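Local coordinates for NADP-dependent 2-hydroxyacid dehydrogenase (Rhizobium etli, PDB 4XCV), which binds NADPH and probably catalyses the NADP-dependent interconversion of 2-hydroxyacids and 2-oxoacids, at residues V10-N15 and A292-V297; I33-P38 and K55-L60; I70-G73 and H79-G82; M109-H114 and A157-M162; K217-D222 and G251-A256. All blocks are in the same frame, centred on the assembly; numbering follows the deposited sequence.

Contact 1. Residues V10-N15 and A292-V297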
# COMPACT_ATOMS: atom_id res chain seq x y z
N VAL A 10 23.67 23.95 -19.46
CA VAL A 10 22.69 23.63 -18.42
C VAL A 10 21.92 24.90 -18.07
O VAL A 10 22.51 25.89 -17.60
CB VAL A 10 23.37 23.06 -17.15
CG1 VAL A 10 22.36 22.78 -16.04
CG2 VAL A 10 24.20 21.84 -17.50
N ASP A 11 20.61 24.88 -18.33
CA ASP A 11 19.73 26.00 -17.99
C ASP A 11 18.49 25.43 -17.35
O ASP A 11 17.49 25.14 -18.04
CB ASP A 11 19.34 26.80 -19.22
CG ASP A 11 18.44 27.99 -18.90
OD1 ASP A 11 18.11 28.31 -17.72
OD2 ASP A 11 18.01 28.65 -19.86
N ILE A 12 18.58 25.22 -16.05
CA ILE A 12 17.50 24.59 -15.30
C ILE A 12 17.14 25.46 -14.09
O ILE A 12 17.98 25.78 -13.26
CB ILE A 12 17.86 23.13 -14.92
CG1 ILE A 12 19.13 23.04 -14.08
CG2 ILE A 12 18.05 22.31 -16.20
CD1 ILE A 12 19.53 21.58 -13.81
N LYS A 13 15.88 25.85 -14.02
CA LYS A 13 15.41 26.74 -12.97
C LYS A 13 15.02 26.00 -11.66
O LYS A 13 13.88 26.10 -11.17
CB LYS A 13 14.24 27.58 -13.50
CG LYS A 13 14.50 28.29 -14.83
CD LYS A 13 15.69 29.24 -14.79
CE LYS A 13 15.52 30.40 -15.79
NZ LYS A 13 15.92 30.03 -17.19
N PHE A 14 15.99 25.30 -11.07
CA PHE A 14 15.86 24.62 -9.76
C PHE A 14 16.65 25.43 -8.74
O PHE A 14 17.22 26.47 -9.11
CB PHE A 14 16.50 23.23 -9.81
CG PHE A 14 15.96 22.32 -10.90
CD1 PHE A 14 14.72 22.54 -11.49
CD2 PHE A 14 16.70 21.22 -11.30
CE1 PHE A 14 14.26 21.70 -12.49
CE2 PHE A 14 16.23 20.37 -12.29
CZ PHE A 14 15.01 20.61 -12.88
N ASN A 15 16.74 24.96 -7.50
CA ASN A 15 17.61 25.66 -6.52
C ASN A 15 18.96 25.90 -7.15
O ASN A 15 19.67 24.93 -7.48
CB ASN A 15 17.80 24.92 -5.19
CG ASN A 15 18.45 25.80 -4.12
OD1 ASN A 15 19.65 25.96 -4.10
ND2 ASN A 15 17.65 26.35 -3.23
N ALA A 292 20.31 12.27 -10.07
CA ALA A 292 19.75 11.34 -10.98
C ALA A 292 19.57 11.91 -12.38
O ALA A 292 19.83 11.23 -13.39
CB ALA A 292 18.39 10.83 -10.47
N LEU A 293 19.16 13.17 -12.49
CA LEU A 293 19.02 13.82 -13.81
C LEU A 293 20.36 13.80 -14.58
O LEU A 293 20.42 13.53 -15.75
CB LEU A 293 18.53 15.30 -13.65
CG LEU A 293 18.48 16.18 -14.88
CD1 LEU A 293 17.56 15.59 -15.94
CD2 LEU A 293 18.04 17.57 -14.43
N PHE A 294 21.43 14.15 -13.87
CA PHE A 294 22.74 14.26 -14.49
C PHE A 294 23.28 12.90 -14.85
O PHE A 294 23.84 12.75 -15.91
CB PHE A 294 23.67 15.08 -13.57
CG PHE A 294 23.17 16.46 -13.41
CD1 PHE A 294 23.50 17.39 -14.35
CD2 PHE A 294 22.24 16.79 -12.44
CE1 PHE A 294 22.98 18.65 -14.31
CE2 PHE A 294 21.69 18.05 -12.40
CZ PHE A 294 22.10 18.98 -13.35
N ARG A 295 23.08 11.90 -14.01
CA ARG A 295 23.47 10.56 -14.40
C ARG A 295 22.75 10.08 -15.67
O ARG A 295 23.34 9.45 -16.55
CB ARG A 295 23.21 9.56 -13.27
CG ARG A 295 24.00 9.77 -12.01
CD ARG A 295 25.50 9.77 -12.20
NE ARG A 295 26.00 11.10 -12.57
CZ ARG A 295 26.15 12.14 -11.75
NH1 ARG A 295 26.65 13.29 -12.23
NH2 ARG A 295 25.84 12.05 -10.45
N HIS A 296 21.47 10.42 -15.76
CA HIS A 296 20.66 10.08 -16.95
C HIS A 296 21.20 10.74 -18.22
O HIS A 296 21.36 10.11 -19.28
CB HIS A 296 19.19 10.49 -16.65
CG HIS A 296 18.38 10.83 -17.85
ND1 HIS A 296 17.80 9.90 -18.67
CD2 HIS A 296 18.05 12.05 -18.36
CE1 HIS A 296 17.12 10.52 -19.63
NE2 HIS A 296 17.28 11.83 -19.47
N VAL A 297 21.50 12.03 -18.13
CA VAL A 297 21.98 12.76 -19.29
C VAL A 297 23.34 12.20 -19.73
O VAL A 297 23.62 11.98 -20.92
CB VAL A 297 22.06 14.28 -19.06
CG1 VAL A 297 22.72 14.93 -20.24
CG2 VAL A 297 20.66 14.86 -18.83
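Ile12 pushes its CD1 methyl against the rim of the Phe294 ring, 3.7 Å from CZ and near the ring plane, so the phenyl meets the strand edge-on. The two side chains run from opposite directions: Ile12 reaches out of the strand end 10-12, and Phe294 reaches back from helix 292-305. Although the Phe294 CB leaves the helix obliquely to the strand, its ring swings inward and makes the closest approach. In Ile12, CG1 lies between the backbone N and the carbonyl carbon (chi1 59°), which directs CD1 at the helix. The same methyl also brushes Leu293, with Ile12 CD1 4.3 Å from Leu293 CD2. That leucine branch has a second neighbour, for Leu293 CD2 sits 4.0 Å from Phe14 CE2 at the edge of the Phe14 ring. One face of the Phe14 ring is taken by its own neighbour, the CB of Ile12 lying 4.1 Å above the ring plane over its centre, so the loop folds back on the strand it leaves. Lys13 NZ forms a salt bridge with Asp11 OD1 at 2.8 Å, using the syn lone pair of the carboxylate; Lys13 is also the centre of an inverse gamma turn. Between strand and helix the contact is apolar and largely buried. It packs helix 292-305, near the C-terminus, on strand 8-12, first in the chain and next to the edge of the five-stranded parallel sheet, with helix 16-23 adding Val19, Val22 and Leu23 and strand 50-54 adding Leu52 against Leu293 and Phe294.

Contact 2. Residues I33-P38 and K55-L60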
# COMPACT_ATOMS: atom_id res chain seq x y z
N ILE A 33 28.22 24.39 -18.72
CA ILE A 33 27.97 25.85 -18.80
C ILE A 33 26.67 26.10 -18.06
O ILE A 33 25.57 25.79 -18.58
CB ILE A 33 27.83 26.35 -20.24
CG1 ILE A 33 29.07 26.01 -21.03
CG2 ILE A 33 27.63 27.88 -20.23
CD1 ILE A 33 29.04 26.41 -22.49
N ASN A 34 26.76 26.62 -16.84
CA ASN A 34 25.57 26.87 -16.05
C ASN A 34 25.06 28.27 -16.40
O ASN A 34 25.68 29.27 -16.04
CB ASN A 34 25.89 26.75 -14.57
CG ASN A 34 24.67 26.94 -13.71
OD1 ASN A 34 23.58 27.25 -14.19
ND2 ASN A 34 24.86 26.72 -12.40
N LEU A 35 23.92 28.35 -17.08
CA LEU A 35 23.37 29.65 -17.50
C LEU A 35 22.90 30.50 -16.31
O LEU A 35 22.67 31.72 -16.51
CB LEU A 35 22.23 29.47 -18.49
CG LEU A 35 22.71 29.39 -19.95
CD1 LEU A 35 21.56 29.40 -20.93
CD2 LEU A 35 23.59 30.58 -20.31
N ALA A 36 22.80 29.94 -15.10
CA ALA A 36 22.50 30.78 -13.92
C ALA A 36 23.68 31.66 -13.49
O ALA A 36 23.51 32.62 -12.71
CB ALA A 36 22.07 29.91 -12.75
N ASP A 37 24.86 31.36 -13.96
CA ASP A 37 26.07 32.07 -13.56
C ASP A 37 26.18 33.33 -14.42
O ASP A 37 26.28 33.22 -15.64
CB ASP A 37 27.29 31.16 -13.82
CG ASP A 37 28.60 31.75 -13.31
OD1 ASP A 37 28.68 32.96 -13.08
OD2 ASP A 37 29.58 30.96 -13.26
N PRO A 38 26.25 34.52 -13.79
CA PRO A 38 26.44 35.73 -14.58
C PRO A 38 27.70 35.78 -15.46
O PRO A 38 27.72 36.52 -16.44
CB PRO A 38 26.50 36.85 -13.52
CG PRO A 38 25.94 36.27 -12.30
CD PRO A 38 26.14 34.81 -12.35
N LYS A 55 12.53 25.05 -18.47
CA LYS A 55 12.01 26.42 -18.62
C LYS A 55 13.15 27.32 -19.14
O LYS A 55 13.49 28.33 -18.49
CB LYS A 55 11.44 26.94 -17.30
CG LYS A 55 10.26 26.12 -16.76
CD LYS A 55 9.47 26.87 -15.69
N PRO A 56 13.74 26.95 -20.30
CA PRO A 56 14.86 27.70 -20.86
C PRO A 56 14.51 29.10 -21.33
O PRO A 56 13.36 29.39 -21.65
CB PRO A 56 15.27 26.86 -22.08
CG PRO A 56 14.02 26.12 -22.45
CD PRO A 56 13.37 25.80 -21.15
N ASP A 57 15.53 29.95 -21.39
CA ASP A 57 15.41 31.27 -21.99
C ASP A 57 14.97 31.16 -23.44
O ASP A 57 15.44 30.28 -24.17
CB ASP A 57 16.75 32.00 -21.95
CG ASP A 57 17.22 32.30 -20.55
OD1 ASP A 57 16.39 32.33 -19.61
OD2 ASP A 57 18.45 32.53 -20.39
N ALA A 58 14.12 32.08 -23.87
CA ALA A 58 13.52 32.05 -25.21
C ALA A 58 14.54 32.12 -26.37
O ALA A 58 14.29 31.52 -27.41
CB ALA A 58 12.48 33.16 -25.34
N ASP A 59 15.67 32.80 -26.18
CA ASP A 59 16.68 32.96 -27.24
C ASP A 59 17.83 31.95 -27.19
O ASP A 59 18.87 32.13 -27.82
CB ASP A 59 17.26 34.38 -27.20
CG ASP A 59 18.10 34.63 -25.97
OD1 ASP A 59 17.94 33.88 -24.98
OD2 ASP A 59 18.93 35.57 -25.99
N LEU A 60 17.64 30.87 -26.45
CA LEU A 60 18.72 29.93 -26.26
C LEU A 60 19.16 29.33 -27.59
O LEU A 60 20.34 29.03 -27.80
CB LEU A 60 18.27 28.84 -25.29
CG LEU A 60 19.42 27.91 -24.88
CD1 LEU A 60 19.46 27.73 -23.37
CD2 LEU A 60 19.26 26.59 -25.61
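A single leucine, Leu35, makes every touch from its side of this contact, and one of its two partners across the contact is a carboxylate. Its CD1 methyl packs against the CD1 methyl of Leu60 at 3.6 Å, the two side chains crossing at a slant. The same methyl comes within 4.4 Å of Asp57 OD2, a loose approach of apolar carbon to oxygen. CG of Leu60 is anti to its backbone N (chi1 -172°), and this carries the branched end over to Leu35 although the CB leaves the backbone in another direction. Both chains are turning where they meet. On one side a type I turn runs from Asn34 to Asp37, closed by Asp37 N to Asn34 O at 3.1 Å. Asn34 adds an Asx turn, its OD1 accepting from Ala36 N at 2.9 Å, with the donor well above the carbonyl plane. On the other side a second type I turn spans Asp57 to Leu60, just ahead of helix 60-63, with Leu60 N bonded to Asp57 O. Strand 8-12 flanks the contact, where Leu60 rests on Leu9 and Asp11, and Phe45 also packs on Leu35. Several polar groups are engaged elsewhere, as when Asp57 N donates to Asp11 OD2. What passes between the two turns is dispersion between methyls, which probably fixes their spacing less strictly than a polar bond would.

Contact 3. Residues I70-G73 and H79-G82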
# COMPACT_ATOMS: atom_id res chain seq x y z
N ILE A 70 18.64 17.92 -27.20
CA ILE A 70 18.10 18.60 -26.04
C ILE A 70 17.63 17.57 -24.99
O ILE A 70 16.90 16.63 -25.34
CB ILE A 70 16.91 19.52 -26.42
CG1 ILE A 70 17.41 20.69 -27.26
CG2 ILE A 70 16.12 19.99 -25.21
CD1 ILE A 70 16.32 21.35 -28.05
N PHE A 71 18.03 17.79 -23.75
CA PHE A 71 17.60 16.99 -22.63
C PHE A 71 16.68 17.80 -21.77
O PHE A 71 17.03 18.89 -21.30
CB PHE A 71 18.79 16.49 -21.82
CG PHE A 71 19.69 15.57 -22.58
CD1 PHE A 71 19.40 14.22 -22.61
CD2 PHE A 71 20.78 16.03 -23.30
CE1 PHE A 71 20.20 13.33 -23.31
CE2 PHE A 71 21.60 15.15 -24.00
CZ PHE A 71 21.31 13.79 -23.99
N SER A 72 15.46 17.30 -21.57
CA SER A 72 14.57 17.90 -20.59
C SER A 72 15.11 17.71 -19.18
O SER A 72 15.60 16.64 -18.82
CB SER A 72 13.18 17.26 -20.70
OG SER A 72 12.33 17.94 -19.78
N GLY A 73 15.00 18.75 -18.36
CA GLY A 73 15.33 18.65 -16.96
C GLY A 73 14.26 18.05 -16.10
O GLY A 73 14.44 17.85 -14.90
N HIS A 79 7.00 22.18 -20.77
CA HIS A 79 7.81 23.39 -20.57
C HIS A 79 8.68 23.77 -21.79
O HIS A 79 9.16 24.92 -21.86
CB HIS A 79 8.68 23.21 -19.32
CG HIS A 79 9.78 22.20 -19.47
ND1 HIS A 79 11.07 22.58 -19.77
CD2 HIS A 79 9.81 20.85 -19.35
CE1 HIS A 79 11.84 21.51 -19.83
NE2 HIS A 79 11.10 20.44 -19.58
N ILE A 80 8.90 22.82 -22.70
CA ILE A 80 9.79 22.98 -23.88
C ILE A 80 9.03 22.94 -25.20
O ILE A 80 9.29 23.71 -26.11
CB ILE A 80 10.86 21.85 -23.96
CG1 ILE A 80 11.86 21.93 -22.82
CG2 ILE A 80 11.66 21.91 -25.26
CD1 ILE A 80 12.72 20.67 -22.70
N ILE A 81 8.09 22.01 -25.29
CA ILE A 81 7.51 21.64 -26.56
C ILE A 81 6.90 22.80 -27.38
O ILE A 81 6.94 22.80 -28.61
CB ILE A 81 6.48 20.50 -26.33
CG1 ILE A 81 6.36 19.65 -27.58
CG2 ILE A 81 5.14 21.03 -25.84
CD1 ILE A 81 7.62 18.88 -27.85
N GLY A 82 6.37 23.81 -26.69
CA GLY A 82 5.70 24.91 -27.37
C GLY A 82 6.56 26.08 -27.80
O GLY A 82 6.01 27.09 -28.24
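Strand 69-72 and the short, weakly bonded helix 78-81 belong to one beta-alpha-beta unit of the five-stranded sheet, and a serine-histidine hydrogen bond ties them together. His79 NE2 donates to Ser72 OG at 2.8 Å, with the oxygen only 4° out of the imidazole plane, so the ring meets the hydroxyl squarely by its edge. Ser72 holds OG anti to its backbone N (chi1 -177°), which places it at the edge of the imidazole. OG thus accepts from His79, while its single proton is shared between, or goes to one of, the carbonyl oxygens of Gly74 and Gly76 in the connecting loop. At the far side of the ring, His79 ND1 is bonded to Lys55 N, which sets the imidazole's rotation from both nitrogens. Beside it Ile80 supplies the apolar half: its CD1 lies 3.9 Å from Ser72 CA and 4.3 Å from Ile70 CG2, while its CB stands over the outer part of one face of the His79 ring. A leucine in place of His79 would probably leave Ser72 OG without its donor and Lys55 N without its acceptor, slackening the tie between strand and helix. The His79 side chain is about 9 Å from the bound NADPH. Phe71, pointing away, packs on Val297, Gln300 and Ile301 of helix 292-305, and strand 69-72 runs between strands 50-54 and 91-92.

Contact 4. Residues M109-H114 and A157-M162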
# COMPACT_ATOMS: atom_id res chain seq x y z
N MET A 109 -0.30 2.73 -2.39
CA MET A 109 -0.70 3.21 -1.07
C MET A 109 -2.00 3.97 -1.14
O MET A 109 -2.87 3.74 -0.31
CB MET A 109 0.41 4.11 -0.50
CG MET A 109 0.16 4.51 0.95
SD MET A 109 1.47 5.59 1.56
CE MET A 109 1.15 7.01 0.58
N GLN A 110 -2.15 4.85 -2.12
CA GLN A 110 -3.38 5.62 -2.23
C GLN A 110 -4.56 4.73 -2.52
O GLN A 110 -5.62 4.86 -1.93
CB GLN A 110 -3.28 6.70 -3.30
CG GLN A 110 -2.19 7.75 -2.99
CD GLN A 110 -2.45 8.61 -1.79
OE1 GLN A 110 -3.54 8.77 -1.29
NE2 GLN A 110 -1.33 9.15 -1.22
N CYS A 111 -4.41 3.79 -3.44
CA CYS A 111 -5.51 2.85 -3.71
C CYS A 111 -5.88 2.03 -2.51
O CYS A 111 -7.08 1.83 -2.25
CB CYS A 111 -5.15 1.92 -4.90
SG CYS A 111 -5.10 2.76 -6.51
N LEU A 112 -4.89 1.58 -1.75
CA LEU A 112 -5.18 0.84 -0.52
C LEU A 112 -5.86 1.71 0.54
O LEU A 112 -6.81 1.26 1.20
CB LEU A 112 -3.93 0.15 0.03
CG LEU A 112 -3.34 -0.96 -0.79
CD1 LEU A 112 -1.97 -1.36 -0.25
CD2 LEU A 112 -4.25 -2.19 -0.80
N MET A 113 -5.42 2.96 0.68
CA MET A 113 -6.04 3.83 1.68
C MET A 113 -7.50 4.09 1.35
O MET A 113 -8.35 4.19 2.24
CB MET A 113 -5.25 5.14 1.84
CG MET A 113 -3.93 4.94 2.57
SD MET A 113 -3.07 6.43 3.04
CE MET A 113 -2.97 7.28 1.47
N HIS A 114 -7.83 4.20 0.08
CA HIS A 114 -9.24 4.33 -0.32
C HIS A 114 -9.99 3.02 -0.17
O HIS A 114 -11.13 3.02 0.34
CB HIS A 114 -9.35 4.86 -1.74
CG HIS A 114 -9.08 6.32 -1.79
ND1 HIS A 114 -9.97 7.25 -1.31
CD2 HIS A 114 -7.99 6.98 -2.20
CE1 HIS A 114 -9.43 8.45 -1.46
NE2 HIS A 114 -8.24 8.32 -2.00
N ALA A 157 1.07 -3.50 -12.81
CA ALA A 157 1.64 -4.76 -12.38
C ALA A 157 1.52 -4.92 -10.87
O ALA A 157 1.14 -6.02 -10.36
CB ALA A 157 3.08 -4.90 -12.83
N LYS A 158 1.82 -3.86 -10.13
CA LYS A 158 1.84 -3.95 -8.67
C LYS A 158 0.45 -3.94 -8.06
O LYS A 158 0.18 -4.69 -7.10
CB LYS A 158 2.76 -2.89 -8.10
CG LYS A 158 4.21 -3.28 -8.43
CD LYS A 158 5.14 -2.14 -8.28
CE LYS A 158 6.55 -2.63 -8.45
NZ LYS A 158 7.47 -1.49 -8.48
N LEU A 159 -0.46 -3.16 -8.67
CA LEU A 159 -1.86 -3.22 -8.24
C LEU A 159 -2.44 -4.62 -8.43
O LEU A 159 -3.22 -5.07 -7.60
CB LEU A 159 -2.68 -2.19 -9.03
CG LEU A 159 -2.43 -0.74 -8.65
CD1 LEU A 159 -2.99 0.17 -9.74
CD2 LEU A 159 -3.08 -0.39 -7.32
N LYS A 160 -2.09 -5.26 -9.52
CA LYS A 160 -2.58 -6.63 -9.79
C LYS A 160 -2.08 -7.58 -8.74
O LYS A 160 -2.85 -8.40 -8.25
CB LYS A 160 -2.14 -7.08 -11.18
CG LYS A 160 -3.01 -6.55 -12.28
CD LYS A 160 -4.37 -7.22 -12.32
CE LYS A 160 -4.27 -8.61 -12.99
NZ LYS A 160 -5.46 -9.43 -12.62
N VAL A 161 -0.82 -7.47 -8.37
CA VAL A 161 -0.27 -8.39 -7.35
C VAL A 161 -1.00 -8.17 -6.01
O VAL A 161 -1.28 -9.12 -5.29
CB VAL A 161 1.23 -8.16 -7.18
CG1 VAL A 161 1.71 -8.79 -5.90
CG2 VAL A 161 1.99 -8.71 -8.39
N MET A 162 -1.33 -6.92 -5.67
CA MET A 162 -2.06 -6.69 -4.45
C MET A 162 -3.48 -7.23 -4.48
O MET A 162 -4.08 -7.34 -3.42
CB MET A 162 -2.06 -5.17 -4.13
CG MET A 162 -0.71 -4.62 -3.70
SD MET A 162 0.11 -5.57 -2.39
CE MET A 162 -1.12 -5.46 -1.09
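The two helical segments approach at an incline, with CA atoms nearest at Cys111 and Leu159, 8.4 Å apart, and at Leu112 and Met162, 9.0 Å apart. Leu159 and Met162, about one turn apart, meet the consecutive Cys111 and Leu112. Cys111 and Leu159 make the tighter pair: the leucine branch CD2 settles against the cysteine, 3.8 Å from SG and 3.9 Å from CB. Leu159 CB does not aim at the other helix, yet with CG anti to the carbonyl carbon (chi1 -72°) the branched end comes round to Cys111. The second pair is looser, Leu112 CD1 standing 4.3 Å from Met162 CE, the methyl at the end of a methionine chain bent at every torsion. All four residues are buried. Phe164 closes over Cys111, Leu112 and Leu159, and Val108 reaches Leu159 and Met162. The second subunit presses on the same helices, its Leu112 against Met109 and its Val108 against Met162, so the helix pair is part of the dimer interface. Helix 150-162 follows the strand and glycine-rich turn of a probable Rossmann-type GxGxxG motif, and its packing on helix 100-116 fits the NAD-binding domain of the D-2-hydroxyacid dehydrogenases.

Contact 5. Residues K217-D222 and G251-A256; sequences KKLRRD and GTLGGA
This is a partly buried, mixed contact between two connections of the coenzyme-binding domain: residues 217-222 follow helix 213-216 on the way to strand 229-232, while residues 251-256 leave helix 241-250 and run into strand 255-258. Lys217 and Thr252 form the outer part, their side chains crossing at about a right angle. The methyl of Thr252, its CG2, tucks against the lysine backbone, 3.9 Å from Lys217 N and 4.0 Å from Lys217 CA, while the lysine's CG lies 4.0 Å from that methyl. The lysine chain then runs on extended and bends only at its last torsion (chi4 -46°), which brings NZ to 3.9 Å from Thr252 OG1, too far for a bond. Just before Thr252, Gly251 ends helix 241-250 in a Schellman motif, with a positive phi of 90°. The seven-stranded parallel sheet that the two connections feed is consistent with a Rossmann-type domain, and the strands they lead into are neighbours in it. The inner half is apolar: Leu219 CD1 meets Leu253 CD2 at 3.9 Å, the two side chains running at an oblique angle, and Phe216 and Ala247 lie against Leu253. Beside this, Arg221 extends its guanidinium alongside its own loop, the CA of Lys217 lying in its plane at the edge, and NH2 makes a weak bond of 2.8 Å to Lys217 O. Lys218 forms salt bridges to Asp188 and Glu214.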
# COMPACT_ATOMS: atom_id res chain seq x y z
N LYS A 217 -18.70 12.10 -13.65
CA LYS A 217 -20.06 11.54 -13.73
C LYS A 217 -20.14 10.25 -14.54
O LYS A 217 -21.20 9.59 -14.50
CB LYS A 217 -21.05 12.57 -14.26
CG LYS A 217 -21.37 13.69 -13.28
CD LYS A 217 -22.15 14.78 -13.95
CE LYS A 217 -22.08 16.08 -13.18
NZ LYS A 217 -22.29 15.94 -11.72
N LYS A 218 -19.08 9.91 -15.29
CA LYS A 218 -19.04 8.66 -16.07
C LYS A 218 -18.42 7.48 -15.33
O LYS A 218 -18.55 6.33 -15.75
CB LYS A 218 -18.31 8.90 -17.37
CG LYS A 218 -19.13 9.75 -18.33
CD LYS A 218 -18.32 10.02 -19.58
CE LYS A 218 -19.03 10.89 -20.58
NZ LYS A 218 -17.95 11.41 -21.48
N LEU A 219 -17.79 7.72 -14.19
CA LEU A 219 -17.18 6.64 -13.41
C LEU A 219 -18.25 5.74 -12.83
O LEU A 219 -19.42 6.14 -12.68
CB LEU A 219 -16.33 7.23 -12.29
CG LEU A 219 -15.03 7.88 -12.79
CD1 LEU A 219 -14.36 8.70 -11.69
CD2 LEU A 219 -14.07 6.84 -13.34
N ARG A 220 -17.86 4.52 -12.49
CA ARG A 220 -18.81 3.54 -12.04
C ARG A 220 -19.52 4.02 -10.74
O ARG A 220 -18.83 4.34 -9.75
CB ARG A 220 -18.17 2.17 -11.86
CG ARG A 220 -19.19 1.15 -11.44
CD ARG A 220 -18.90 -0.26 -11.89
NE ARG A 220 -17.68 -0.80 -11.33
CZ ARG A 220 -17.16 -1.96 -11.72
NH1 ARG A 220 -17.77 -2.67 -12.67
NH2 ARG A 220 -16.04 -2.42 -11.18
N ARG A 221 -20.87 4.00 -10.75
CA ARG A 221 -21.68 4.47 -9.60
C ARG A 221 -22.16 3.34 -8.68
O ARG A 221 -22.60 3.61 -7.55
CB ARG A 221 -22.90 5.25 -10.07
CG ARG A 221 -22.55 6.60 -10.67
CD ARG A 221 -23.69 7.17 -11.46
NE ARG A 221 -23.25 8.41 -12.09
CZ ARG A 221 -24.04 9.38 -12.53
NH1 ARG A 221 -25.37 9.29 -12.43
NH2 ARG A 221 -23.48 10.45 -13.07
N ASP A 222 -22.12 2.09 -9.14
CA ASP A 222 -22.71 1.03 -8.35
C ASP A 222 -21.68 -0.01 -7.96
O ASP A 222 -21.99 -1.20 -7.85
CB ASP A 222 -23.90 0.41 -9.10
CG ASP A 222 -23.51 -0.29 -10.41
OD1 ASP A 222 -22.34 -0.17 -10.86
OD2 ASP A 222 -24.40 -0.95 -11.00
N GLY A 251 -21.22 14.01 -3.87
CA GLY A 251 -21.21 12.55 -3.77
C GLY A 251 -20.95 11.84 -5.09
O GLY A 251 -21.03 10.61 -5.15
N THR A 252 -20.67 12.58 -6.15
CA THR A 252 -20.23 11.95 -7.41
C THR A 252 -18.90 11.21 -7.22
O THR A 252 -18.72 10.09 -7.71
CB THR A 252 -20.15 12.99 -8.53
OG1 THR A 252 -21.46 13.57 -8.73
CG2 THR A 252 -19.68 12.38 -9.86
N LEU A 253 -17.98 11.83 -6.48
CA LEU A 253 -16.74 11.17 -6.08
C LEU A 253 -16.83 10.88 -4.61
O LEU A 253 -17.27 11.74 -3.81
CB LEU A 253 -15.52 12.04 -6.34
CG LEU A 253 -15.15 12.26 -7.81
CD1 LEU A 253 -14.00 13.25 -7.90
CD2 LEU A 253 -14.77 10.97 -8.50
N GLY A 254 -16.43 9.66 -4.25
CA GLY A 254 -16.31 9.29 -2.85
C GLY A 254 -15.06 9.84 -2.19
O GLY A 254 -15.04 9.99 -0.96
N GLY A 255 -14.07 10.25 -2.97
CA GLY A 255 -12.85 10.80 -2.45
C GLY A 255 -11.86 10.97 -3.58
O GLY A 255 -12.16 10.76 -4.77
N ALA A 256 -10.66 11.37 -3.19
CA ALA A 256 -9.59 11.63 -4.17
C ALA A 256 -8.25 11.53 -3.50
O ALA A 256 -8.11 11.68 -2.30
CB ALA A 256 -9.76 13.00 -4.82

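In the fold
Contacts 1 to 3 cluster in the domain built on the five-stranded parallel sheet, their centres about 12 to 13 Å apart. Contacts 4 and 5, about 18 Å apart, lie across the chain's centre in the NAD-binding domain, with about 31 to 45 Å between centres of the two groups. Contact 1 brackets the chain, joining strand 8-12 to helix 292-305; contacts 2 to 5 follow in series within its loop. Backbone bonds from Val10 to Ile33 and Leu35 tie contact 1 to 2, Leu293 against Ser72 and Gly73 ties 1 to 3, and His79 ND1 with Lys55 N ties 2 to 3. His114 packs on Ala256 between 4 and 5. The near-C-terminal helix returns to complete the first domain.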